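Local coordinates for axin interactor, dorsalization-associated protein (PDB 2QZQ), which acts as a ventralizing factor in the zebrafish embryo, binding axin, disrupting its homodimers and thereby inhibiting axin-mediated JNK activation, at residues 39-44 against 127-132; 26-31 against 63-68; 12-17 against 76-81; 119-124 against 134-139. All blocks are in the same frame, centred on the assembly; numbering follows the deposited sequence.

Contact 1 (39-44 against 127-132)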
loop_
_atom_site.group_PDB
_atom_site.type_symbol
_atom_site.label_atom_id
_atom_site.label_comp_id
_atom_site.label_asym_id
_atom_site.label_seq_id
_atom_site.Cartn_x
_atom_site.Cartn_y
_atom_site.Cartn_z
ATOM N N SER A 39 -3.301 0.103 -4.947
ATOM C CA SER A 39 -4.506 0.203 -5.716
ATOM C C SER A 39 -5.610 0.845 -4.846
ATOM O O SER A 39 -5.512 0.858 -3.619
ATOM C CB SER A 39 -4.939 -1.177 -6.219
ATOM O OG SER A 39 -5.218 -2.086 -5.163
ATOM N N VAL A 40 -6.628 1.390 -5.516
ATOM C CA VAL A 40 -7.812 1.925 -4.846
ATOM C C VAL A 40 -9.002 1.137 -5.386
ATOM O O VAL A 40 -9.266 1.156 -6.606
ATOM C CB VAL A 40 -7.981 3.432 -5.108
ATOM C CG1 VAL A 40 -9.183 3.984 -4.326
ATOM C CG2 VAL A 40 -6.695 4.197 -4.693
ATOM N N LYS A 41 -9.686 0.427 -4.490
ATOM C CA LYS A 41 -10.757 -0.504 -4.865
ATOM C C LYS A 41 -12.083 -0.027 -4.313
ATOM O O LYS A 41 -12.115 0.511 -3.212
ATOM C CB LYS A 41 -10.481 -1.918 -4.303
ATOM C CG LYS A 41 -9.195 -2.615 -4.827
ATOM C CD LYS A 41 -9.255 -2.895 -6.306
ATOM C CE LYS A 41 -8.381 -4.108 -6.680
ATOM N NZ LYS A 41 -7.035 -3.726 -7.099
ATOM N N ASP A 42 -13.173 -0.232 -5.056
ATOM C CA ASP A 42 -14.515 0.047 -4.501
ATOM C C ASP A 42 -14.944 -1.034 -3.507
ATOM O O ASP A 42 -14.198 -1.989 -3.240
ATOM C CB ASP A 42 -15.589 0.338 -5.587
ATOM C CG ASP A 42 -15.975 -0.885 -6.429
ATOM O OD1 ASP A 42 -15.617 -2.031 -6.101
ATOM O OD2 ASP A 42 -16.659 -0.690 -7.462
ATOM N N LEU A 43 -16.142 -0.880 -2.955
ATOM C CA LEU A 43 -16.711 -1.899 -2.056
ATOM C C LEU A 43 -16.647 -3.311 -2.589
ATOM O O LEU A 43 -16.544 -4.265 -1.817
ATOM C CB LEU A 43 -18.178 -1.621 -1.796
ATOM C CG LEU A 43 -18.552 -0.890 -0.536
ATOM C CD1 LEU A 43 -20.066 -0.960 -0.473
ATOM C CD2 LEU A 43 -17.897 -1.515 0.690
ATOM N N ASN A 44 -16.784 -3.443 -3.900
ATOM C CA ASN A 44 -16.842 -4.765 -4.506
ATOM C C ASN A 44 -15.491 -5.263 -4.994
ATOM O O ASN A 44 -15.428 -6.278 -5.673
ATOM C CB ASN A 44 -17.884 -4.804 -5.622
ATOM C CG ASN A 44 -19.305 -4.508 -5.113
ATOM O OD1 ASN A 44 -20.005 -3.670 -5.675
ATOM N ND2 ASN A 44 -19.720 -5.192 -4.052
ATOM N N THR A 127 -4.784 -11.662 -1.519
ATOM C CA THR A 127 -5.439 -10.395 -1.204
ATOM C C THR A 127 -6.947 -10.556 -1.349
ATOM O O THR A 127 -7.424 -11.088 -2.363
ATOM C CB THR A 127 -4.921 -9.268 -2.094
ATOM O OG1 THR A 127 -3.490 -9.228 -2.001
ATOM C CG2 THR A 127 -5.462 -7.904 -1.608
ATOM N N ASP A 128 -7.694 -10.119 -0.335
ATOM C CA ASP A 128 -9.137 -10.020 -0.480
ATOM C C ASP A 128 -9.441 -8.558 -0.672
ATOM O O ASP A 128 -9.439 -7.784 0.301
ATOM C CB ASP A 128 -9.852 -10.565 0.758
ATOM C CG ASP A 128 -11.391 -10.513 0.636
ATOM O OD1 ASP A 128 -11.938 -10.027 -0.371
ATOM O OD2 ASP A 128 -12.052 -10.951 1.584
ATOM N N PHE A 129 -9.680 -8.182 -1.934
ATOM C CA PHE A 129 -9.990 -6.818 -2.298
ATOM C C PHE A 129 -11.359 -6.333 -1.837
ATOM O O PHE A 129 -11.643 -5.146 -1.894
ATOM C CB PHE A 129 -9.816 -6.606 -3.805
ATOM C CG PHE A 129 -8.373 -6.631 -4.261
ATOM C CD1 PHE A 129 -7.456 -5.709 -3.773
ATOM C CD2 PHE A 129 -7.941 -7.580 -5.188
ATOM C CE1 PHE A 129 -6.135 -5.713 -4.226
ATOM C CE2 PHE A 129 -6.627 -7.590 -5.642
ATOM C CZ PHE A 129 -5.726 -6.656 -5.148
ATOM N N LYS A 130 -12.177 -7.248 -1.323
ATOM C CA LYS A 130 -13.410 -6.860 -0.629
ATOM C C LYS A 130 -13.207 -6.778 0.894
ATOM O O LYS A 130 -14.112 -6.330 1.609
ATOM C CB LYS A 130 -14.538 -7.832 -0.977
ATOM C CG LYS A 130 -14.970 -7.771 -2.449
ATOM C CD LYS A 130 -15.937 -8.878 -2.728
ATOM C CE LYS A 130 -16.279 -8.931 -4.205
ATOM N NZ LYS A 130 -17.152 -10.095 -4.466
ATOM N N ARG A 131 -12.003 -7.157 1.361
ATOM C CA ARG A 131 -11.628 -7.202 2.799
ATOM C C ARG A 131 -12.698 -7.802 3.742
ATOM O O ARG A 131 -12.946 -7.325 4.844
ATOM C CB ARG A 131 -11.044 -5.863 3.317
ATOM C CG ARG A 131 -11.881 -4.613 3.155
ATOM C CD ARG A 131 -11.637 -3.870 1.837
ATOM N NE ARG A 131 -12.477 -2.664 1.752
ATOM C CZ ARG A 131 -12.992 -2.160 0.621
ATOM N NH1 ARG A 131 -12.790 -2.733 -0.582
ATOM N NH2 ARG A 131 -13.694 -1.053 0.694
ATOM N N LYS A 132 -13.310 -8.875 3.268
ATOM C CA LYS A 132 -14.377 -9.578 3.985
ATOM C C LYS A 132 -13.829 -10.663 4.911
ATOM O O LYS A 132 -14.388 -10.910 5.978
ATOM C CB LYS A 132 -15.305 -10.241 2.961
ATOM C CG LYS A 132 -16.102 -9.291 2.067
ATOM C CD LYS A 132 -16.679 -8.158 2.861
ATOM C CE LYS A 132 -18.051 -7.748 2.349
ATOM N NZ LYS A 132 -18.754 -7.106 3.497
HETATM O O HOH W 1 -16.226 -4.549 0.772
#
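K41 lies across one face of the F129 ring. CB comes no nearer than 4.2 Å, to F129 O. CG sits beside the backbone N (chi1 -62°), which sends the chain toward the ring and leaves CG 3.7 Å from F129 CD1. CD stands a little farther from the same carbon, and the bend at chi2 brings CE over the ring centre, 3.5 Å from the centroid of F129, a CH-pi contact. NZ ends above the same face, 3.8 Å from that centroid, as a cation-pi partner; it also makes a salt bridge with D47 and a weak hydrogen bond to S39 OG. T127 CG2 covers the opposite face, and F87 of strand 85-94 meets the ring edge-to-face. A serine in place of F129 would probably leave the ammonium of K41 without its pi partner and its methylenes uncovered. The ring rises from a type I turn, D128 to R131, in a loop of the C2-type sandwich packed on the end of strand 34-41; D128 OD1 takes the N-H of K130 as an Asx turn. R131 NH1 donates in the guanidinium plane to F129 O at 3.0 Å and to D42 O at 3.1 Å, the latter nearly straight (165°) but from above the carbonyl plane, and a water bridges L43 O and K130 O. K41 beside D47 and R131 beside E109 are each paired with a carboxylate, which would be expected to favour their charged forms.

Contact 2 (26-31 against 63-68)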
loop_
_atom_site.group_PDB
_atom_site.type_symbol
_atom_site.label_atom_id
_atom_site.label_comp_id
_atom_site.label_asym_id
_atom_site.label_seq_id
_atom_site.Cartn_x
_atom_site.Cartn_y
_atom_site.Cartn_z
ATOM N N LYS A 26 8.661 -10.405 9.535
ATOM C CA LYS A 26 9.552 -11.257 10.323
ATOM C C LYS A 26 10.743 -11.706 9.461
ATOM O O LYS A 26 11.844 -11.874 9.945
ATOM C CB LYS A 26 8.800 -12.493 10.844
ATOM C CG LYS A 26 7.899 -12.233 12.047
ATOM C CD LYS A 26 6.554 -12.989 11.953
ATOM C CE LYS A 26 6.554 -14.339 12.658
ATOM N NZ LYS A 26 5.186 -14.599 13.264
ATOM N N ASP A 27 10.494 -11.859 8.175
ATOM C CA ASP A 27 11.485 -12.387 7.234
ATOM C C ASP A 27 11.802 -11.321 6.180
ATOM O O ASP A 27 12.144 -11.664 5.055
ATOM C CB ASP A 27 10.964 -13.682 6.586
ATOM C CG ASP A 27 9.569 -13.527 5.986
ATOM O OD1 ASP A 27 8.968 -12.424 6.096
ATOM O OD2 ASP A 27 9.066 -14.512 5.401
ATOM N N ALA A 28 11.723 -10.029 6.556
ATOM C CA ALA A 28 11.921 -8.920 5.594
ATOM C C ALA A 28 13.196 -9.081 4.757
ATOM O O ALA A 28 13.153 -9.020 3.535
ATOM C CB ALA A 28 11.952 -7.554 6.315
ATOM N N GLY A 29 14.321 -9.290 5.435
ATOM C CA GLY A 29 15.637 -9.376 4.784
ATOM C C GLY A 29 15.819 -10.543 3.803
ATOM O O GLY A 29 16.733 -10.512 2.970
ATOM N N GLN A 30 14.970 -11.557 3.913
ATOM C CA GLN A 30 14.965 -12.705 2.992
ATOM C C GLN A 30 14.251 -12.432 1.678
ATOM O O GLN A 30 14.426 -13.200 0.692
ATOM C CB GLN A 30 14.280 -13.909 3.646
ATOM C CG GLN A 30 14.872 -14.322 4.990
ATOM C CD GLN A 30 14.496 -15.730 5.383
ATOM O OE1 GLN A 30 13.389 -16.211 5.080
ATOM N NE2 GLN A 30 15.422 -16.416 6.063
ATOM N N CYS A 31 13.391 -11.408 1.674
ATOM C CA CYS A 31 12.528 -11.136 0.546
ATOM C C CYS A 31 13.338 -10.508 -0.569
ATOM O O CYS A 31 14.029 -9.506 -0.371
ATOM C CB CYS A 31 11.312 -10.241 0.933
ATOM S SG CYS A 31 10.260 -10.992 2.184
ATOM N N THR A 63 14.312 -7.245 9.718
ATOM C CA THR A 63 12.852 -7.232 9.896
ATOM C C THR A 63 12.146 -6.016 9.265
ATOM O O THR A 63 10.932 -5.871 9.398
ATOM C CB THR A 63 12.445 -7.377 11.377
ATOM O OG1 THR A 63 12.935 -6.250 12.102
ATOM C CG2 THR A 63 13.036 -8.622 11.985
ATOM N N TYR A 64 12.892 -5.179 8.543
ATOM C CA TYR A 64 12.301 -4.071 7.796
ATOM C C TYR A 64 12.866 -3.926 6.397
ATOM O O TYR A 64 14.039 -4.175 6.154
ATOM C CB TYR A 64 12.450 -2.726 8.549
ATOM C CG TYR A 64 11.561 -2.626 9.752
ATOM C CD1 TYR A 64 10.254 -2.160 9.635
ATOM C CD2 TYR A 64 12.012 -3.056 11.008
ATOM C CE1 TYR A 64 9.413 -2.115 10.752
ATOM C CE2 TYR A 64 11.176 -3.019 12.134
ATOM C CZ TYR A 64 9.888 -2.526 11.991
ATOM O OH TYR A 64 9.070 -2.485 13.084
ATOM N N ILE A 65 11.999 -3.524 5.479
ATOM C CA ILE A 65 12.412 -3.065 4.175
ATOM C C ILE A 65 12.001 -1.612 4.122
ATOM O O ILE A 65 10.829 -1.283 4.318
ATOM C CB ILE A 65 11.743 -3.885 3.056
ATOM C CG1 ILE A 65 12.331 -5.298 3.057
ATOM C CG2 ILE A 65 11.950 -3.242 1.667
ATOM C CD1 ILE A 65 11.341 -6.339 2.625
ATOM N N HIS A 66 12.986 -0.746 3.880
ATOM C CA HIS A 66 12.759 0.695 3.759
ATOM C C HIS A 66 12.496 1.076 2.303
ATOM O O HIS A 66 13.222 0.649 1.402
ATOM C CB HIS A 66 13.943 1.467 4.359
ATOM C CG HIS A 66 14.138 1.183 5.816
ATOM N ND1 HIS A 66 14.843 0.095 6.274
ATOM C CD2 HIS A 66 13.644 1.796 6.909
ATOM C CE1 HIS A 66 14.786 0.053 7.592
ATOM N NE2 HIS A 66 14.060 1.076 8.000
ATOM N N PHE A 67 11.424 1.845 2.091
ATOM C CA PHE A 67 10.978 2.283 0.783
ATOM C C PHE A 67 11.237 3.771 0.590
ATOM O O PHE A 67 11.863 4.170 -0.415
ATOM C CB PHE A 67 9.468 2.015 0.604
ATOM C CG PHE A 67 9.143 0.597 0.199
ATOM C CD1 PHE A 67 8.948 0.261 -1.144
ATOM C CD2 PHE A 67 9.080 -0.416 1.162
ATOM C CE1 PHE A 67 8.667 -1.068 -1.508
ATOM C CE2 PHE A 67 8.812 -1.747 0.807
ATOM C CZ PHE A 67 8.605 -2.077 -0.530
ATOM N N SER A 68 10.754 4.575 1.555
ATOM C CA SER A 68 10.844 6.041 1.511
ATOM C C SER A 68 10.462 6.569 0.138
ATOM O O SER A 68 11.260 7.228 -0.525
ATOM C CB SER A 68 12.253 6.513 1.886
ATOM O OG SER A 68 12.677 5.942 3.108
#
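The methyl of A28 points toward the backbone where segment 63-68 enters its strand: CB is 3.3 Å from T63 C and nearly as close to Y64 N. A small side chain suits this place, because the methyl is already in contact with both atoms. I65 also directs its side chain toward the loop, but from farther along the strand. Its CG1 lies beside the backbone N (chi1 -70°), on the side of the loop, and CD1 extends from it to 3.4 Å from A28 O and 3.9 Å from A28 CB, so that the end of the isoleucine runs alongside the 3-10 segment 28-30. C31 CB approaches the same CD1 more loosely, at 4.3 Å. This is one end of the beta sandwich of a C2 domain: the loop after strand 15-24 folds back over the start of strand 64-72, the sheet neighbour of strand 15-24, and I65 continues inward onto I23 and F90. Both segments fall in a region that, by similarity, binds axin. Y64, between T63 and I65, points its side chain away and forms a cation-pi pair with K22. At the outer margin T63 CG2 lies 4.0 Å from K26 O, while the polar end of K26 goes elsewhere, to T138.

Contact 3 (12-17 against 76-81)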
loop_
_atom_site.group_PDB
_atom_site.type_symbol
_atom_site.label_atom_id
_atom_site.label_comp_id
_atom_site.label_asym_id
_atom_site.label_seq_id
_atom_site.Cartn_x
_atom_site.Cartn_y
_atom_site.Cartn_z
ATOM N N GLY A 12 -11.014 23.576 -4.344
ATOM C CA GLY A 12 -11.955 23.026 -3.358
ATOM C C GLY A 12 -11.887 21.520 -3.153
ATOM O O GLY A 12 -12.705 20.944 -2.419
HETATM N N MSE A 13 -10.912 20.883 -3.798
HETATM C CA MSE A 13 -10.748 19.422 -3.733
HETATM C C MSE A 13 -9.391 19.068 -3.123
HETATM O O MSE A 13 -8.496 19.911 -3.011
HETATM C CB MSE A 13 -10.887 18.774 -5.122
HETATM C CG MSE A 13 -12.097 19.165 -5.924
HETATM SE SE MSE A 13 -13.772 18.428 -5.301
HETATM C CE MSE A 13 -15.074 19.513 -6.439
ATOM N N THR A 14 -9.238 17.807 -2.738
ATOM C CA THR A 14 -8.080 17.396 -1.935
ATOM C C THR A 14 -7.374 16.206 -2.589
ATOM O O THR A 14 -8.027 15.287 -3.054
ATOM C CB THR A 14 -8.509 16.988 -0.506
ATOM O OG1 THR A 14 -9.399 17.985 0.042
ATOM C CG2 THR A 14 -7.284 16.829 0.382
ATOM N N LEU A 15 -6.048 16.259 -2.615
ATOM C CA LEU A 15 -5.230 15.161 -3.148
ATOM C C LEU A 15 -4.381 14.557 -2.047
ATOM O O LEU A 15 -3.850 15.266 -1.176
ATOM C CB LEU A 15 -4.338 15.634 -4.307
ATOM C CG LEU A 15 -5.020 15.975 -5.631
ATOM C CD1 LEU A 15 -4.007 16.709 -6.537
ATOM C CD2 LEU A 15 -5.640 14.746 -6.344
ATOM N N LEU A 16 -4.251 13.231 -2.095
ATOM C CA LEU A 16 -3.552 12.517 -1.050
ATOM C C LEU A 16 -2.248 11.950 -1.582
ATOM O O LEU A 16 -2.221 11.356 -2.663
ATOM C CB LEU A 16 -4.451 11.403 -0.483
ATOM C CG LEU A 16 -3.854 10.402 0.530
ATOM C CD1 LEU A 16 -3.508 11.059 1.855
ATOM C CD2 LEU A 16 -4.787 9.225 0.725
ATOM N N THR A 17 -1.179 12.217 -0.835
ATOM C CA THR A 17 0.104 11.550 -0.984
ATOM C C THR A 17 0.314 10.593 0.176
ATOM O O THR A 17 0.176 10.973 1.347
ATOM C CB THR A 17 1.274 12.536 -1.023
ATOM O OG1 THR A 17 0.992 13.537 -2.016
ATOM C CG2 THR A 17 2.622 11.797 -1.395
ATOM N N HIS A 76 -9.019 12.878 -6.766
ATOM C CA HIS A 76 -9.375 13.821 -5.692
ATOM C C HIS A 76 -10.276 13.129 -4.675
ATOM O O HIS A 76 -11.232 12.442 -5.033
ATOM C CB HIS A 76 -10.004 15.108 -6.276
ATOM C CG HIS A 76 -9.067 15.865 -7.167
ATOM N ND1 HIS A 76 -8.930 15.583 -8.510
ATOM C CD2 HIS A 76 -8.187 16.857 -6.900
ATOM C CE1 HIS A 76 -8.018 16.383 -9.035
ATOM N NE2 HIS A 76 -7.547 17.164 -8.078
ATOM N N LEU A 77 -9.939 13.275 -3.400
ATOM C CA LEU A 77 -10.604 12.515 -2.322
ATOM C C LEU A 77 -12.125 12.629 -2.312
ATOM O O LEU A 77 -12.809 11.636 -2.115
ATOM C CB LEU A 77 -10.033 12.882 -0.945
ATOM C CG LEU A 77 -8.563 12.575 -0.674
ATOM C CD1 LEU A 77 -8.179 12.972 0.745
ATOM C CD2 LEU A 77 -8.246 11.090 -0.969
ATOM N N GLU A 78 -12.652 13.834 -2.560
ATOM C CA GLU A 78 -14.102 14.086 -2.525
ATOM C C GLU A 78 -14.876 13.343 -3.616
ATOM O O GLU A 78 -16.112 13.215 -3.547
ATOM C CB GLU A 78 -14.380 15.606 -2.574
ATOM C CG GLU A 78 -13.821 16.388 -1.375
ATOM C CD GLU A 78 -12.368 16.784 -1.537
ATOM O OE1 GLU A 78 -11.775 16.416 -2.567
ATOM O OE2 GLU A 78 -11.806 17.473 -0.658
ATOM N N LYS A 79 -14.144 12.813 -4.600
ATOM C CA LYS A 79 -14.741 12.073 -5.720
ATOM C C LYS A 79 -14.715 10.555 -5.557
ATOM O O LYS A 79 -15.307 9.809 -6.374
ATOM C CB LYS A 79 -14.067 12.468 -7.030
ATOM C CG LYS A 79 -14.307 13.905 -7.428
ATOM C CD LYS A 79 -13.470 14.260 -8.635
ATOM C CE LYS A 79 -13.451 15.754 -8.897
ATOM N NZ LYS A 79 -12.334 16.066 -9.817
ATOM N N LEU A 80 -14.033 10.092 -4.508
ATOM C CA LEU A 80 -14.034 8.679 -4.145
ATOM C C LEU A 80 -15.343 8.286 -3.453
ATOM O O LEU A 80 -15.865 9.054 -2.615
ATOM C CB LEU A 80 -12.793 8.332 -3.287
ATOM C CG LEU A 80 -11.453 8.281 -4.049
ATOM C CD1 LEU A 80 -10.267 8.328 -3.110
ATOM C CD2 LEU A 80 -11.345 7.049 -4.986
ATOM N N PRO A 81 -15.892 7.111 -3.812
ATOM C CA PRO A 81 -17.136 6.633 -3.195
ATOM C C PRO A 81 -16.897 6.190 -1.751
ATOM O O PRO A 81 -15.772 5.811 -1.402
ATOM C CB PRO A 81 -17.548 5.450 -4.086
ATOM C CG PRO A 81 -16.281 4.959 -4.716
ATOM C CD PRO A 81 -15.363 6.167 -4.824
HETATM O O HOH W 2 -12.821 19.964 0.181
#
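The carboxylate of E78 grips T14 with both oxygens. OE2 accepts the hydroxyl proton of T14 OG1 at 2.6 Å and OE1 the backbone N-H of T14 at 2.9 Å, each through the syn lone pair, so the two bonds together fix the carboxylate's rotation. A bend at chi2 (85°) folds the glutamate back to this position. A third bond runs the other way between backbones, from L77 N to T14 O, 2.8 Å long and nearly straight (167°). A water donates to both G12 O and E78 OE2, extending the polar network outward. Threonine fits because it offers a donor on one branch and a methyl on the other: OG1 serves E78, while CG2 lies 4.0 Å from L77 CD1. Around this polar centre the packing begins. L15 CD2 sits over one face of the H76 ring, 3.5 Å from its centroid and offset toward the rim, a CH-pi contact; M13, a selenomethionine, places CB 3.8 Å from H76 CD2. With an alanine at H76, the methyl of L15 would probably lose the flat surface it rests on, and P8 O would lose the weak hydrogen bond it takes from NE2. Farther along, L16 CB meets L77 CD2 at 3.8 Å, leucine against leucine. In this C2-type domain the 3-10 segment 77-79, in the loop between strands 64-72 and 85-94, thus covers the start of strand 15-24, and L16 and L77 both continue onto L150 of the adjoining strand 144-151.

Contact 4 (119-124 against 134-139)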
loop_
_atom_site.group_PDB
_atom_site.type_symbol
_atom_site.label_atom_id
_atom_site.label_comp_id
_atom_site.label_asym_id
_atom_site.label_seq_id
_atom_site.Cartn_x
_atom_site.Cartn_y
_atom_site.Cartn_z
ATOM N N VAL A 119 0.353 3.396 11.233
ATOM C CA VAL A 119 0.831 2.031 11.036
ATOM C C VAL A 119 -0.379 1.128 10.745
ATOM O O VAL A 119 -1.479 1.309 11.307
ATOM C CB VAL A 119 1.728 1.497 12.225
ATOM C CG1 VAL A 119 2.936 2.445 12.477
ATOM C CG2 VAL A 119 0.923 1.302 13.489
ATOM N N ILE A 120 -0.200 0.204 9.814
ATOM C CA ILE A 120 -1.286 -0.650 9.402
ATOM C C ILE A 120 -0.757 -2.090 9.411
ATOM O O ILE A 120 0.351 -2.367 8.923
ATOM C CB ILE A 120 -1.777 -0.348 7.970
ATOM C CG1 ILE A 120 -2.178 1.126 7.788
ATOM C CG2 ILE A 120 -2.955 -1.275 7.617
ATOM C CD1 ILE A 120 -2.434 1.507 6.325
ATOM N N GLU A 121 -1.576 -2.983 9.971
ATOM C CA GLU A 121 -1.255 -4.415 10.062
ATOM C C GLU A 121 -1.336 -5.139 8.710
ATOM O O GLU A 121 -2.063 -4.714 7.780
ATOM C CB GLU A 121 -2.180 -5.101 11.094
ATOM C CG GLU A 121 -3.628 -5.357 10.599
ATOM C CD GLU A 121 -4.568 -4.155 10.765
ATOM O OE1 GLU A 121 -4.096 -3.014 10.938
ATOM O OE2 GLU A 121 -5.798 -4.358 10.677
ATOM N N LEU A 122 -0.612 -6.253 8.616
ATOM C CA LEU A 122 -0.572 -7.035 7.381
ATOM C C LEU A 122 -1.415 -8.302 7.495
ATOM O O LEU A 122 -1.393 -8.981 8.527
ATOM C CB LEU A 122 0.868 -7.419 7.005
ATOM C CG LEU A 122 1.516 -6.034 6.735
ATOM C CD1 LEU A 122 2.884 -5.860 7.280
ATOM C CD2 LEU A 122 1.326 -5.559 5.319
ATOM N N TYR A 123 -2.081 -8.620 6.397
ATOM C CA TYR A 123 -2.883 -9.821 6.283
ATOM C C TYR A 123 -2.278 -10.728 5.238
ATOM O O TYR A 123 -1.699 -10.248 4.280
ATOM C CB TYR A 123 -4.320 -9.440 5.914
ATOM C CG TYR A 123 -4.976 -8.707 7.066
ATOM C CD1 TYR A 123 -5.327 -9.395 8.229
ATOM C CD2 TYR A 123 -5.173 -7.328 7.027
ATOM C CE1 TYR A 123 -5.883 -8.753 9.320
ATOM C CE2 TYR A 123 -5.729 -6.659 8.121
ATOM C CZ TYR A 123 -6.069 -7.384 9.266
ATOM O OH TYR A 123 -6.650 -6.740 10.336
ATOM N N LYS A 124 -2.410 -12.035 5.438
ATOM C CA LYS A 124 -1.806 -13.036 4.557
ATOM C C LYS A 124 -2.473 -13.025 3.181
ATOM O O LYS A 124 -3.698 -12.785 3.065
ATOM C CB LYS A 124 -1.966 -14.429 5.165
ATOM C CG LYS A 124 -1.309 -14.655 6.490
ATOM C CD LYS A 124 -1.567 -16.061 6.984
ATOM C CE LYS A 124 -0.662 -16.414 8.188
ATOM N NZ LYS A 124 -1.135 -17.650 8.924
ATOM N N LEU A 134 -10.179 -11.988 6.580
ATOM C CA LEU A 134 -8.787 -11.571 6.853
ATOM C C LEU A 134 -8.043 -12.529 7.788
ATOM O O LEU A 134 -8.555 -12.913 8.843
ATOM C CB LEU A 134 -8.779 -10.140 7.428
ATOM C CG LEU A 134 -9.541 -9.076 6.609
ATOM C CD1 LEU A 134 -9.652 -7.745 7.329
ATOM C CD2 LEU A 134 -8.869 -8.876 5.205
ATOM N N ASN A 135 -6.806 -12.872 7.418
ATOM C CA ASN A 135 -5.955 -13.743 8.217
ATOM C C ASN A 135 -4.706 -12.947 8.539
ATOM O O ASN A 135 -3.980 -12.568 7.635
ATOM C CB ASN A 135 -5.624 -15.009 7.433
ATOM C CG ASN A 135 -6.887 -15.752 6.966
ATOM O OD1 ASN A 135 -7.136 -15.896 5.763
ATOM N ND2 ASN A 135 -7.710 -16.160 7.915
ATOM N N LEU A 136 -4.519 -12.636 9.815
ATOM C CA LEU A 136 -3.399 -11.776 10.252
ATOM C C LEU A 136 -2.086 -12.476 9.998
ATOM O O LEU A 136 -1.924 -13.653 10.338
ATOM C CB LEU A 136 -3.547 -11.425 11.741
ATOM C CG LEU A 136 -2.566 -10.385 12.320
ATOM C CD1 LEU A 136 -2.781 -9.042 11.657
ATOM C CD2 LEU A 136 -2.765 -10.230 13.825
ATOM N N LEU A 137 -1.126 -11.756 9.411
ATOM C CA LEU A 137 0.177 -12.346 9.140
ATOM C C LEU A 137 0.963 -12.684 10.425
ATOM O O LEU A 137 1.517 -13.774 10.564
ATOM C CB LEU A 137 0.999 -11.409 8.213
ATOM C CG LEU A 137 2.355 -11.933 7.731
ATOM C CD1 LEU A 137 2.197 -13.112 6.825
ATOM C CD2 LEU A 137 3.106 -10.820 7.007
ATOM N N THR A 138 1.028 -11.724 11.353
ATOM C CA THR A 138 1.769 -11.882 12.581
ATOM C C THR A 138 1.162 -10.994 13.661
ATOM O O THR A 138 0.538 -9.970 13.361
ATOM C CB THR A 138 3.272 -11.540 12.403
ATOM O OG1 THR A 138 3.966 -11.787 13.641
ATOM C CG2 THR A 138 3.473 -10.070 11.979
ATOM N N LYS A 139 1.307 -11.425 14.911
ATOM C CA LYS A 139 0.924 -10.611 16.062
ATOM C C LYS A 139 2.101 -9.759 16.522
ATOM O O LYS A 139 1.929 -8.879 17.373
ATOM C CB LYS A 139 0.463 -11.483 17.226
ATOM C CG LYS A 139 -0.940 -12.014 17.056
ATOM C CD LYS A 139 -1.530 -12.235 18.421
ATOM C CE LYS A 139 -2.867 -12.816 18.281
ATOM N NZ LYS A 139 -2.773 -14.150 17.628
HETATM O O HOH W 3 0.486 -9.033 10.514
HETATM O O HOH W 4 -5.998 -12.462 4.636
HETATM O O HOH W 5 -3.204 -16.057 10.175
#
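Y123 and L136 face each other where the loop of this C2-type domain turns back on strand 116-124. L137 N donates to L122 O at 2.9 Å and K124 N to N135 O at 2.8 Å, both almost straight. The pattern is that of a non-hydrogen-bonded antiparallel pair, but limited to one bridge, because the runs 121-124 and 134-137 are almost perpendicular (97°). The close packing gathers round the Y123 ring. L134 CB stands over one face, 3.9 Å from the centroid and offset toward the rim. In L136, chi1 near -172° and chi2 near 64° together bring CD1 back to 3.9 Å from Y123 CE1. At the far end of the phenol, Y123 OH donates at 2.6 Å to E121 OE2, which accepts through its anti lone pair, the one away from OE1. Tyrosine fits by joining an aromatic face for leucines to a polar tip for the glutamate. L122 CB meets L137 CD2 at 4.1 Å, and both side chains touch L25; beside the L137 N bond, a water joins L122 O to T138 N. The K124 side is looser and wet. Its extended chain hands NZ to a water that donates to L136 O, and another water links K124 O to N135 N. Direct backbone bonds thus set the position of the loop, leucines shield the tyrosine's flank, and water bridges several further peptide groups.

Overall arrangement
All four contacts tie loops to the ends of strands, or alongside them, in one C2-type domain, the C-terminal part of the protein. Contacts 1 and 4 use successive parts of the excursion between strands 116-124 and 144-151; their centres lie 15 Å apart. Contact 4 also joins contact 2, through a probable hydrogen bond from K26 NZ to T138 OG1 (3.1 Å). Contact 1 meets contact 3 by packing, V40 CG1 against L80 CD2 at 3.8 Å. Contact 2 uses strand 64-72 and the loop after 15-24, contact 3 strand 15-24 and the loop after 64-72. No bound ligand marks a site here; contact 2 and the first segments of contacts 1 and 3 fall within the probable axin-binding region.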